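Local coordinates for protein N-terminal acetyltransferase B complex subunit MDM20 (Candida albicans, PDB 5K04) that probably serves as the non-catalytic auxiliary subunit of the NatB complex, which acetylates the N-termini of proteins, at residues K417-F429 with P654-L666. Residues are numbered along the deposited sequence; the frame is centred on the assembly and turned at random.
Sequences KLYSQLNTNDLIF and PENLLSGELTQNL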
ATOM      1  N   LYS A 417     -17.743  -0.681   6.409  1.00 41.98           N
ATOM      2  CA  LYS A 417     -18.402  -0.450   5.117  1.00 43.10           C
ATOM      3  C   LYS A 417     -19.879  -0.123   5.303  1.00 39.45           C
ATOM      4  O   LYS A 417     -20.400   0.798   4.668  1.00 39.64           O
ATOM      5  CB  LYS A 417     -18.234  -1.669   4.200  1.00 40.93           C
ATOM      6  CG  LYS A 417     -16.790  -1.955   3.832  1.00 50.05           C
ATOM      7  CD  LYS A 417     -16.617  -3.169   2.903  1.00 47.54           C
ATOM      8  CE  LYS A 417     -17.440  -3.060   1.630  1.00 42.37           C
ATOM      9  NZ  LYS A 417     -17.097  -4.165   0.674  1.00 43.42           N
ATOM     10  N   LEU A 418     -20.573  -0.880   6.168  1.00 43.71           N
ATOM     11  CA  LEU A 418     -21.990  -0.617   6.423  1.00 44.65           C
ATOM     12  C   LEU A 418     -22.189   0.770   7.025  1.00 40.69           C
ATOM     13  O   LEU A 418     -23.030   1.542   6.553  1.00 27.77           O
ATOM     14  CB  LEU A 418     -22.586  -1.678   7.353  1.00 41.56           C
ATOM     15  CG  LEU A 418     -22.660  -3.159   6.936  1.00 50.92           C
ATOM     16  CD1 LEU A 418     -23.725  -3.918   7.740  1.00 47.41           C
ATOM     17  CD2 LEU A 418     -22.920  -3.321   5.490  1.00 48.02           C
ATOM     18  N   TYR A 419     -21.409   1.103   8.071  1.00 39.63           N
ATOM     19  CA  TYR A 419     -21.473   2.433   8.669  1.00 39.38           C
ATOM     20  C   TYR A 419     -21.200   3.516   7.645  1.00 40.42           C
ATOM     21  O   TYR A 419     -21.701   4.644   7.783  1.00 32.78           O
ATOM     22  CB  TYR A 419     -20.463   2.573   9.805  1.00 42.58           C
ATOM     23  CG  TYR A 419     -20.872   2.001  11.153  1.00 46.62           C
ATOM     24  CD1 TYR A 419     -22.173   2.128  11.638  1.00 46.03           C
ATOM     25  CD2 TYR A 419     -19.940   1.366  11.957  1.00 40.90           C
ATOM     26  CE1 TYR A 419     -22.530   1.609  12.892  1.00 45.64           C
ATOM     27  CE2 TYR A 419     -20.282   0.837  13.177  1.00 41.94           C
ATOM     28  CZ  TYR A 419     -21.576   0.955  13.651  1.00 37.88           C
ATOM     29  OH  TYR A 419     -21.880   0.425  14.881  1.00 27.72           O
ATOM     30  N   SER A 420     -20.389   3.201   6.628  1.00 39.02           N
ATOM     31  CA  SER A 420     -20.053   4.174   5.596  1.00 33.92           C
ATOM     32  C   SER A 420     -21.238   4.478   4.696  1.00 37.39           C
ATOM     33  O   SER A 420     -21.153   5.418   3.901  1.00 25.48           O
ATOM     34  CB  SER A 420     -18.885   3.671   4.747  1.00 26.87           C
ATOM     35  OG  SER A 420     -19.342   2.834   3.691  1.00 22.72           O
ATOM     36  N   GLN A 421     -22.314   3.687   4.790  1.00 37.26           N
ATOM     37  CA  GLN A 421     -23.556   3.895   4.048  1.00 39.26           C
ATOM     38  C   GLN A 421     -24.496   4.880   4.734  1.00 39.57           C
ATOM     39  O   GLN A 421     -25.488   5.301   4.127  1.00 28.09           O
ATOM     40  CB  GLN A 421     -24.309   2.571   3.871  1.00 35.05           C
ATOM     41  CG  GLN A 421     -23.499   1.454   3.255  1.00 35.87           C
ATOM     42  CD  GLN A 421     -22.901   1.866   1.922  1.00 42.45           C
ATOM     43  OE1 GLN A 421     -23.616   2.222   0.992  1.00 36.20           O
ATOM     44  NE2 GLN A 421     -21.576   1.850   1.840  1.00 50.21           N
ATOM     45  N   LEU A 422     -24.234   5.211   5.987  1.00 44.74           N
ATOM     46  CA  LEU A 422     -25.117   6.006   6.819  1.00 44.23           C
ATOM     47  C   LEU A 422     -24.409   7.299   7.212  1.00 41.96           C
ATOM     48  O   LEU A 422     -23.237   7.517   6.877  1.00 24.87           O
ATOM     49  CB  LEU A 422     -25.532   5.225   8.068  1.00 39.18           C
ATOM     50  CG  LEU A 422     -26.195   3.873   7.821  1.00 47.15           C
ATOM     51  CD1 LEU A 422     -26.395   3.126   9.157  1.00 42.35           C
ATOM     52  CD2 LEU A 422     -27.521   4.026   7.054  1.00 38.58           C
ATOM     53  N   ASN A 423     -25.152   8.160   7.915  1.00 36.09           N
ATOM     54  CA  ASN A 423     -24.615   9.383   8.489  1.00 39.60           C
ATOM     55  C   ASN A 423     -24.045   9.161   9.888  1.00 41.54           C
ATOM     56  O   ASN A 423     -23.847  10.127  10.636  1.00 36.42           O
ATOM     57  CB  ASN A 423     -25.693  10.468   8.497  1.00 40.18           C
ATOM     58  CG  ASN A 423     -26.144  10.829   7.100  1.00 40.12           C
ATOM     59  OD1 ASN A 423     -25.339  11.227   6.246  1.00 30.62           O
ATOM     60  ND2 ASN A 423     -27.429  10.674   6.851  1.00 45.50           N
ATOM     61  N   THR A 424     -23.769   7.901  10.237  1.00 46.17           N
ATOM     62  CA  THR A 424     -23.163   7.508  11.507  1.00 43.76           C
ATOM     63  C   THR A 424     -21.636   7.641  11.445  1.00 44.58           C
ATOM     64  O   THR A 424     -20.880   6.710  11.729  1.00 30.66           O
ATOM     65  CB  THR A 424     -23.573   6.078  11.830  1.00 41.91           C
ATOM     66  OG1 THR A 424     -23.219   5.232  10.726  1.00 37.02           O
ATOM     67  CG2 THR A 424     -25.062   5.989  12.040  1.00 42.27           C
ATOM     68  N   ASN A 425     -21.178   8.837  11.070  1.00 47.52           N
ATOM     69  CA  ASN A 425     -19.764   9.040  10.758  1.00 46.63           C
ATOM     70  C   ASN A 425     -18.888   9.003  12.005  1.00 45.34           C
ATOM     71  O   ASN A 425     -17.663   8.863  11.898  1.00 36.67           O
ATOM     72  CB  ASN A 425     -19.632  10.361  10.013  1.00 44.30           C
ATOM     73  CG  ASN A 425     -20.676  10.505   8.907  1.00 44.26           C
ATOM     74  OD1 ASN A 425     -20.931   9.570   8.137  1.00 32.85           O
ATOM     75  ND2 ASN A 425     -21.311  11.668   8.855  1.00 43.78           N
ATOM     76  N   ASP A 426     -19.540   9.057  13.162  1.00 50.10           N
ATOM     77  CA  ASP A 426     -18.958   9.022  14.498  1.00 51.26           C
ATOM     78  C   ASP A 426     -18.222   7.711  14.792  1.00 43.32           C
ATOM     79  O   ASP A 426     -17.318   7.689  15.629  1.00 32.46           O
ATOM     80  CB  ASP A 426     -20.138   9.199  15.476  1.00 44.28           C
ATOM     81  CG  ASP A 426     -19.823  10.031  16.631  1.00 53.27           C
ATOM     82  OD1 ASP A 426     -18.815   9.752  17.306  1.00 71.29           O
ATOM     83  OD2 ASP A 426     -20.603  10.969  16.889  1.00 58.25           O
ATOM     84  N   LEU A 427     -18.618   6.610  14.140  1.00 46.52           N
ATOM     85  CA  LEU A 427     -18.465   5.262  14.682  1.00 50.54           C
ATOM     86  C   LEU A 427     -17.443   4.408  13.943  1.00 46.59           C
ATOM     87  O   LEU A 427     -17.260   3.234  14.294  1.00 25.66           O
ATOM     88  CB  LEU A 427     -19.820   4.539  14.668  1.00 51.79           C
ATOM     89  CG  LEU A 427     -21.000   5.260  15.324  1.00 51.72           C
ATOM     90  CD1 LEU A 427     -22.281   4.434  15.179  1.00 47.26           C
ATOM     91  CD2 LEU A 427     -20.702   5.592  16.802  1.00 38.41           C
ATOM     92  N   ILE A 428     -16.780   4.954  12.934  1.00 45.23           N
ATOM     93  CA  ILE A 428     -15.844   4.170  12.137  1.00 49.45           C
ATOM     94  C   ILE A 428     -14.443   4.162  12.754  1.00 47.31           C
ATOM     95  O   ILE A 428     -13.814   3.107  12.878  1.00 40.69           O
ATOM     96  CB  ILE A 428     -15.848   4.723  10.697  1.00 45.95           C
ATOM     97  CG1 ILE A 428     -17.246   4.537  10.069  1.00 40.42           C
ATOM     98  CG2 ILE A 428     -14.742   4.109   9.881  1.00 38.55           C
ATOM     99  CD1 ILE A 428     -17.359   5.057   8.641  1.00 41.95           C
ATOM    100  N   PHE A 429     -13.947   5.334  13.165  1.00 43.43           N
ATOM    101  CA  PHE A 429     -12.604   5.440  13.738  1.00 38.52           C
ATOM    102  C   PHE A 429     -12.336   4.482  14.891  1.00 33.88           C
ATOM    103  O   PHE A 429     -11.213   3.953  14.965  1.00 28.72           O
ATOM    104  CB  PHE A 429     -12.354   6.888  14.203  1.00 35.15           C
ATOM    105  CG  PHE A 429     -11.444   7.654  13.295  1.00 41.16           C
ATOM    106  CD1 PHE A 429     -10.115   7.280  13.146  1.00 35.00           C
ATOM    107  CD2 PHE A 429     -11.913   8.751  12.581  1.00 42.67           C
ATOM    108  CE1 PHE A 429      -9.268   7.984  12.288  1.00 42.83           C
ATOM    109  CE2 PHE A 429     -11.075   9.471  11.731  1.00 37.61           C
ATOM    110  CZ  PHE A 429      -9.752   9.089  11.585  1.00 45.09           C
ATOM    111  N   PRO A 654     -30.454  13.533  -0.220  1.00 51.23           N
ATOM    112  CA  PRO A 654     -30.932  12.346  -0.920  1.00 42.55           C
ATOM    113  C   PRO A 654     -32.325  11.980  -0.441  1.00 42.99           C
ATOM    114  O   PRO A 654     -32.699  12.240   0.706  1.00 29.11           O
ATOM    115  CB  PRO A 654     -29.902  11.278  -0.545  1.00 34.26           C
ATOM    116  CG  PRO A 654     -29.381  11.724   0.792  1.00 41.87           C
ATOM    117  CD  PRO A 654     -29.447  13.225   0.815  1.00 46.18           C
ATOM    118  N   GLU A 655     -33.103  11.374  -1.353  1.00 47.94           N
ATOM    119  CA  GLU A 655     -34.461  10.959  -1.001  1.00 52.08           C
ATOM    120  C   GLU A 655     -34.464   9.897   0.093  1.00 51.65           C
ATOM    121  O   GLU A 655     -35.452   9.772   0.825  1.00 40.20           O
ATOM    122  CB  GLU A 655     -35.210  10.460  -2.238  1.00 59.85           C
ATOM    123  CG  GLU A 655     -34.640   9.236  -2.877  1.00 80.13           C
ATOM    124  CD  GLU A 655     -35.402   8.844  -4.137  1.00 99.64           C
ATOM    125  OE1 GLU A 655     -36.525   9.364  -4.336  1.00102.94           O
ATOM    126  OE2 GLU A 655     -34.875   8.026  -4.930  1.00102.61           O
ATOM    127  N   ASN A 656     -33.384   9.120   0.215  1.00 57.49           N
ATOM    128  CA  ASN A 656     -33.164   8.271   1.384  1.00 52.23           C
ATOM    129  C   ASN A 656     -32.365   9.079   2.400  1.00 44.46           C
ATOM    130  O   ASN A 656     -31.133   9.151   2.324  1.00 31.63           O
ATOM    131  CB  ASN A 656     -32.430   6.990   1.008  1.00 48.10           C
ATOM    132  CG  ASN A 656     -31.895   6.246   2.234  1.00 46.25           C
ATOM    133  OD1 ASN A 656     -32.478   6.310   3.319  1.00 36.88           O
ATOM    134  ND2 ASN A 656     -30.782   5.548   2.064  1.00 47.07           N
ATOM    135  N   LEU A 657     -33.069   9.671   3.372  1.00 46.32           N
ATOM    136  CA  LEU A 657     -32.426  10.554   4.342  1.00 45.88           C
ATOM    137  C   LEU A 657     -31.358   9.851   5.170  1.00 42.37           C
ATOM    138  O   LEU A 657     -30.448  10.515   5.683  1.00 36.88           O
ATOM    139  CB  LEU A 657     -33.484  11.167   5.262  1.00 52.57           C
ATOM    140  CG  LEU A 657     -34.288  12.290   4.608  1.00 59.03           C
ATOM    141  CD1 LEU A 657     -35.480  12.732   5.452  1.00 59.83           C
ATOM    142  CD2 LEU A 657     -33.354  13.442   4.393  1.00 59.12           C
ATOM    143  N   LEU A 658     -31.445   8.525   5.321  1.00 43.95           N
ATOM    144  CA  LEU A 658     -30.447   7.790   6.091  1.00 43.54           C
ATOM    145  C   LEU A 658     -29.142   7.565   5.322  1.00 38.84           C
ATOM    146  O   LEU A 658     -28.134   7.203   5.943  1.00 27.11           O
ATOM    147  CB  LEU A 658     -31.035   6.457   6.554  1.00 41.82           C
ATOM    148  CG  LEU A 658     -32.143   6.563   7.602  1.00 43.45           C
ATOM    149  CD1 LEU A 658     -32.726   5.192   7.827  1.00 54.35           C
ATOM    150  CD2 LEU A 658     -31.666   7.131   8.921  1.00 42.15           C
ATOM    151  N   SER A 659     -29.137   7.785   4.000  1.00 44.34           N
ATOM    152  CA  SER A 659     -27.913   7.673   3.214  1.00 41.58           C
ATOM    153  C   SER A 659     -26.846   8.641   3.697  1.00 44.01           C
ATOM    154  O   SER A 659     -27.117   9.826   3.949  1.00 28.30           O
ATOM    155  CB  SER A 659     -28.177   7.941   1.734  1.00 36.69           C
ATOM    156  OG  SER A 659     -26.945   7.908   1.018  1.00 30.87           O
ATOM    157  N   GLY A 660     -25.618   8.122   3.800  1.00 46.18           N
ATOM    158  CA  GLY A 660     -24.464   8.919   4.185  1.00 43.01           C
ATOM    159  C   GLY A 660     -24.161  10.090   3.266  1.00 37.96           C
ATOM    160  O   GLY A 660     -23.410  10.987   3.664  1.00 33.92           O
ATOM    161  N   GLU A 661     -24.713  10.099   2.045  1.00 47.86           N
ATOM    162  CA  GLU A 661     -24.497  11.229   1.141  1.00 50.01           C
ATOM    163  C   GLU A 661     -24.980  12.536   1.729  1.00 45.03           C
ATOM    164  O   GLU A 661     -24.535  13.596   1.282  1.00 31.84           O
ATOM    165  CB  GLU A 661     -25.240  11.063  -0.179  1.00 48.83           C
ATOM    166  CG  GLU A 661     -24.916   9.851  -0.970  1.00 59.57           C
ATOM    167  CD  GLU A 661     -26.027   9.553  -1.936  1.00 62.24           C
ATOM    168  OE1 GLU A 661     -26.772   8.580  -1.701  1.00 62.98           O
ATOM    169  OE2 GLU A 661     -26.189  10.331  -2.894  1.00 60.17           O
ATOM    170  N   LEU A 662     -25.928  12.484   2.670  1.00 42.04           N
ATOM    171  CA  LEU A 662     -26.433  13.715   3.258  1.00 43.31           C
ATOM    172  C   LEU A 662     -25.325  14.467   3.989  1.00 39.48           C
ATOM    173  O   LEU A 662     -25.114  15.662   3.761  1.00 27.47           O
ATOM    174  CB  LEU A 662     -27.600  13.400   4.193  1.00 44.04           C
ATOM    175  CG  LEU A 662     -28.097  14.610   4.972  1.00 45.90           C
ATOM    176  CD1 LEU A 662     -28.667  15.651   4.011  1.00 48.15           C
ATOM    177  CD2 LEU A 662     -29.141  14.176   5.965  1.00 48.65           C
ATOM    178  N   THR A 663     -24.584  13.773   4.854  1.00 44.35           N
ATOM    179  CA  THR A 663     -23.529  14.458   5.589  1.00 45.81           C
ATOM    180  C   THR A 663     -22.280  14.669   4.740  1.00 42.28           C
ATOM    181  O   THR A 663     -21.534  15.627   4.972  1.00 34.86           O
ATOM    182  CB  THR A 663     -23.201  13.703   6.879  1.00 41.30           C
ATOM    183  OG1 THR A 663     -23.009  12.309   6.616  1.00 27.24           O
ATOM    184  CG2 THR A 663     -24.336  13.885   7.884  1.00 44.98           C
ATOM    185  N   GLN A 664     -22.057  13.821   3.732  1.00 42.90           N
ATOM    186  CA  GLN A 664     -20.972  14.081   2.788  1.00 42.42           C
ATOM    187  C   GLN A 664     -21.186  15.406   2.048  1.00 43.26           C
ATOM    188  O   GLN A 664     -20.289  16.260   1.996  1.00 24.47           O
ATOM    189  CB  GLN A 664     -20.862  12.934   1.786  1.00 36.64           C
ATOM    190  CG  GLN A 664     -20.238  11.667   2.294  1.00 53.53           C
ATOM    191  CD  GLN A 664     -19.995  10.696   1.143  1.00 71.96           C
ATOM    192  OE1 GLN A 664     -20.929  10.054   0.647  1.00 72.67           O
ATOM    193  NE2 GLN A 664     -18.742  10.613   0.687  1.00 76.58           N
ATOM    194  N   ASN A 665     -22.360  15.567   1.418  1.00 40.17           N
ATOM    195  CA  ASN A 665     -22.651  16.791   0.677  1.00 40.35           C
ATOM    196  C   ASN A 665     -22.712  17.998   1.609  1.00 39.99           C
ATOM    197  O   ASN A 665     -22.228  19.082   1.266  1.00 29.54           O
ATOM    198  CB  ASN A 665     -23.978  16.661  -0.072  1.00 37.19           C
ATOM    199  CG  ASN A 665     -23.956  15.585  -1.130  1.00 42.88           C
ATOM    200  OD1 ASN A 665     -22.898  15.210  -1.658  1.00 24.86           O
ATOM    201  ND2 ASN A 665     -25.143  15.081  -1.457  1.00 42.38           N
ATOM    202  N   LEU A 666     -23.335  17.827   2.781  1.00 35.46           N
ATOM    203  CA  LEU A 666     -23.472  18.929   3.721  1.00 41.66           C
ATOM    204  C   LEU A 666     -22.104  19.384   4.220  1.00 45.68           C
ATOM    205  O   LEU A 666     -21.856  20.591   4.358  1.00 33.39           O
ATOM    206  CB  LEU A 666     -24.378  18.489   4.868  1.00 42.65           C
ATOM    207  CG  LEU A 666     -25.167  19.515   5.678  1.00 56.64           C
ATOM    208  CD1 LEU A 666     -25.800  20.552   4.770  1.00 54.45           C
ATOM    209  CD2 LEU A 666     -26.229  18.793   6.486  1.00 56.71           C
TER
HETATM  210  O   HOH W   1     -25.187   5.526   0.740  1.00 45.06           O
HETATM  211  O   HOH W   2     -28.214   7.495   8.635  1.00 26.01           O
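In this all-helical, TPR-like subunit, the loop leaving helix 409-419 meets the turn that leads into helix 661-682, and Asn423 reaches across to the first turn of that helix. With CG beside its own backbone N and anti to the carbonyl carbon (chi1 -63°), Asn423 brings its amide to Thr663, where OD1 takes two bonds from a single residue: Thr663 OG1 donates over 2.6 Å, tilted 17° from the carbonyl plane, and Thr663 N over 3.0 Å from well above it. The threonine methyl lies against the same amide, CG2 3.6 Å from Asn423 CG. The other end of the amide turns to the preceding loop, ND2 giving a weak, bent bond of 3.0 Å to Ser659 O; Gln711 of helix 707-717 also accepts from this nitrogen, so both ends of the buried group are held. Beside the amide the backbones press together. Gly660 N donates to Gln421 O (2.8 Å), and Gly660 CA comes within 3.3 Å of Leu422 O. Ser659 OG accepts from Glu661 N, a capping bond at the turn that leads into the helix, and a water donates to that oxygen and, weakly, to Gln421 O. Thr663 also touches Val743 of helix 729-747, whose Ser738 also touches Thr424. On the Leu658 side, Leu422 CA points its hydrogen at Leu658 O, and a second water accepts from Asn423 N while donating to that same Leu658 O at 2.7 Å.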